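Local coordinates for protein phosphoribosylformylglycinamidine synthase, purS subunit (Thermotoga maritima, PDB 1VQ3) that is the small PurS subunit of phosphoribosylformylglycinamidine synthase, a small alpha-beta protein that assembles with further copies of itself, at residues F18-Q23 against E87-R92. Residues are numbered along the deposited sequence; the frame is centred on the assembly and turned at random.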
loop_
_atom_site.group_PDB
_atom_site.type_symbol
_atom_site.label_atom_id
_atom_site.label_comp_id
_atom_site.label_asym_id
_atom_site.label_seq_id
_atom_site.Cartn_x
_atom_site.Cartn_y
_atom_site.Cartn_z
ATOM N N PHE C 18 -18.380 -4.881 3.134
ATOM C CA PHE C 18 -16.939 -5.095 2.975
ATOM C C PHE C 18 -16.540 -5.177 1.495
ATOM O O PHE C 18 -17.329 -5.592 0.613
ATOM C CB PHE C 18 -16.509 -6.391 3.657
ATOM C CG PHE C 18 -16.731 -6.422 5.154
ATOM C CD1 PHE C 18 -15.782 -5.938 6.012
ATOM C CD2 PHE C 18 -17.905 -6.946 5.686
ATOM C CE1 PHE C 18 -15.975 -5.980 7.345
ATOM C CE2 PHE C 18 -18.108 -7.009 7.029
ATOM C CZ PHE C 18 -17.171 -6.533 7.877
ATOM N N ALA C 19 -15.261 -4.873 1.249
ATOM C CA ALA C 19 -14.611 -5.222 0.032
ATOM C C ALA C 19 -13.508 -6.224 0.310
ATOM O O ALA C 19 -12.724 -6.098 1.272
ATOM C CB ALA C 19 -14.048 -4.013 -0.647
ATOM N N ILE C 20 -13.392 -7.178 -0.596
ATOM C CA ILE C 20 -12.334 -8.212 -0.551
ATOM C C ILE C 20 -11.525 -8.063 -1.840
ATOM O O ILE C 20 -12.066 -8.214 -2.959
ATOM C CB ILE C 20 -12.918 -9.603 -0.456
ATOM C CG1 ILE C 20 -14.015 -9.730 0.635
ATOM C CG2 ILE C 20 -11.806 -10.635 -0.281
ATOM C CD1 ILE C 20 -14.916 -10.908 0.435
ATOM N N ASP C 21 -10.241 -7.769 -1.678
ATOM C CA ASP C 21 -9.265 -7.668 -2.771
ATOM C C ASP C 21 -8.425 -8.964 -2.879
ATOM O O ASP C 21 -7.490 -9.190 -2.103
ATOM C CB ASP C 21 -8.383 -6.463 -2.520
ATOM C CG ASP C 21 -7.526 -6.055 -3.718
ATOM O OD1 ASP C 21 -7.399 -6.781 -4.710
ATOM O OD2 ASP C 21 -6.915 -4.978 -3.716
ATOM N N VAL C 22 -8.766 -9.773 -3.874
ATOM C CA VAL C 22 -8.212 -11.095 -4.067
ATOM C C VAL C 22 -7.219 -10.976 -5.200
ATOM O O VAL C 22 -7.571 -10.571 -6.322
ATOM C CB VAL C 22 -9.286 -12.134 -4.507
ATOM C CG1 VAL C 22 -8.680 -13.530 -4.520
ATOM C CG2 VAL C 22 -10.491 -12.076 -3.576
ATOM N N GLN C 23 -5.973 -11.312 -4.914
ATOM C CA GLN C 23 -4.906 -11.127 -5.872
ATOM C C GLN C 23 -4.142 -12.421 -5.985
ATOM O O GLN C 23 -3.993 -13.117 -5.024
ATOM C CB GLN C 23 -3.937 -10.046 -5.403
ATOM C CG GLN C 23 -4.462 -8.629 -5.447
ATOM C CD GLN C 23 -4.679 -8.078 -6.884
ATOM O OE1 GLN C 23 -3.916 -8.347 -7.813
ATOM N NE2 GLN C 23 -5.703 -7.290 -7.031
ATOM N N GLU C 87 -3.947 -17.573 -4.468
ATOM C CA GLU C 87 -4.460 -16.228 -4.168
ATOM C C GLU C 87 -4.204 -15.892 -2.732
ATOM O O GLU C 87 -4.045 -16.783 -1.871
ATOM C CB GLU C 87 -5.938 -16.099 -4.485
ATOM C CG GLU C 87 -6.176 -16.054 -5.993
ATOM C CD GLU C 87 -7.611 -16.240 -6.385
ATOM O OE1 GLU C 87 -8.326 -16.959 -5.664
ATOM O OE2 GLU C 87 -8.016 -15.635 -7.415
ATOM N N GLU C 88 -4.147 -14.581 -2.509
ATOM C CA GLU C 88 -4.099 -13.985 -1.201
ATOM C C GLU C 88 -5.182 -12.908 -1.210
ATOM O O GLU C 88 -5.698 -12.534 -2.276
ATOM C CB GLU C 88 -2.716 -13.382 -0.951
ATOM C CG GLU C 88 -2.388 -12.254 -1.921
ATOM C CD GLU C 88 -0.920 -11.904 -1.977
ATOM O OE1 GLU C 88 -0.070 -12.715 -1.570
ATOM O OE2 GLU C 88 -0.636 -10.787 -2.411
ATOM N N TYR C 89 -5.522 -12.388 -0.046
ATOM C CA TYR C 89 -6.648 -11.458 0.023
ATOM C C TYR C 89 -6.574 -10.479 1.156
ATOM O O TYR C 89 -5.997 -10.777 2.211
ATOM C CB TYR C 89 -7.960 -12.224 0.101
ATOM C CG TYR C 89 -8.300 -12.909 1.418
ATOM C CD1 TYR C 89 -7.755 -14.148 1.750
ATOM C CD2 TYR C 89 -9.195 -12.337 2.304
ATOM C CE1 TYR C 89 -8.115 -14.786 2.889
ATOM C CE2 TYR C 89 -9.540 -12.954 3.482
ATOM C CZ TYR C 89 -9.018 -14.204 3.753
ATOM O OH TYR C 89 -9.365 -14.859 4.899
ATOM N N GLU C 90 -7.219 -9.324 0.921
ATOM C CA GLU C 90 -7.314 -8.276 1.887
ATOM C C GLU C 90 -8.757 -7.874 1.996
ATOM O O GLU C 90 -9.433 -7.774 0.977
ATOM C CB GLU C 90 -6.534 -7.063 1.412
ATOM C CG GLU C 90 -5.049 -7.247 1.444
ATOM C CD GLU C 90 -4.307 -6.163 0.670
ATOM O OE1 GLU C 90 -4.311 -6.245 -0.561
ATOM O OE2 GLU C 90 -3.707 -5.264 1.310
ATOM N N VAL C 91 -9.210 -7.681 3.227
ATOM C CA VAL C 91 -10.560 -7.245 3.543
ATOM C C VAL C 91 -10.533 -5.810 4.097
ATOM O O VAL C 91 -9.755 -5.502 4.958
ATOM C CB VAL C 91 -11.158 -8.145 4.610
ATOM C CG1 VAL C 91 -12.561 -7.731 4.961
ATOM C CG2 VAL C 91 -11.153 -9.628 4.165
ATOM N N ARG C 92 -11.413 -4.963 3.606
ATOM C CA ARG C 92 -11.630 -3.702 4.192
ATOM C C ARG C 92 -13.116 -3.388 4.300
ATOM O O ARG C 92 -13.922 -3.867 3.475
ATOM C CB ARG C 92 -10.902 -2.647 3.388
ATOM C CG ARG C 92 -11.408 -2.359 2.018
ATOM C CD ARG C 92 -10.417 -1.534 1.223
ATOM N NE ARG C 92 -11.026 -1.135 -0.029
ATOM C CZ ARG C 92 -11.170 -1.933 -1.090
ATOM N NH1 ARG C 92 -10.674 -3.177 -1.117
ATOM N NH2 ARG C 92 -11.786 -1.473 -2.164
HETATM O O HOH W 1 -4.812 -8.160 -2.140
#
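Arg92 lays its guanidinium over Ala19, whose CB lies against one face, toward the rim, 3.5 Å from Arg92 NH1, where strand 87-93 pairs antiparallel with 15-24, the central of the three strands this chain contributes to the sheet of the PurS fold. With Arg92 CG between its own N and carbonyl carbon (chi1 68°), the extended chain to NE carries the guanidinium across to Ala19. Arg92 NH2 goes on to a salt bridge with Asp21 of the second subunit, and Arg92 of that subunit does the same to Asp21 here.

Six backbone hydrogen bonds join Ala19, Asp21 and Gln23 to Arg92, Glu90 and Glu88. In one of them Glu90 N lies 36° out of the carbonyl plane of Asp21, 3.0 Å from Asp21 O.

The other face of the sheet, with Ile20, Val22, Tyr89 and Val91, meets helix 66-81 through Ile20, Tyr89 and Val91. Ile20 and Tyr89 point the same way, side by side, with CG2 of Ile20 4.0 Å from CD2 of Tyr89, whose hydroxyl bonds to His12 O in the His-tag stretch of the third subunit. At the start of strand 87-93, Val22 CG1 packs 3.5 Å from Glu87 CD, and Glu87 OE1 accepts from the backbone N of Asn83.

On the Arg92 side, Asp21 OD1, also bonded to Ser56 OG of the second subunit, offers its syn lone pair to Gln23 NE2, 2.9 Å away and almost perfectly straight at 177°.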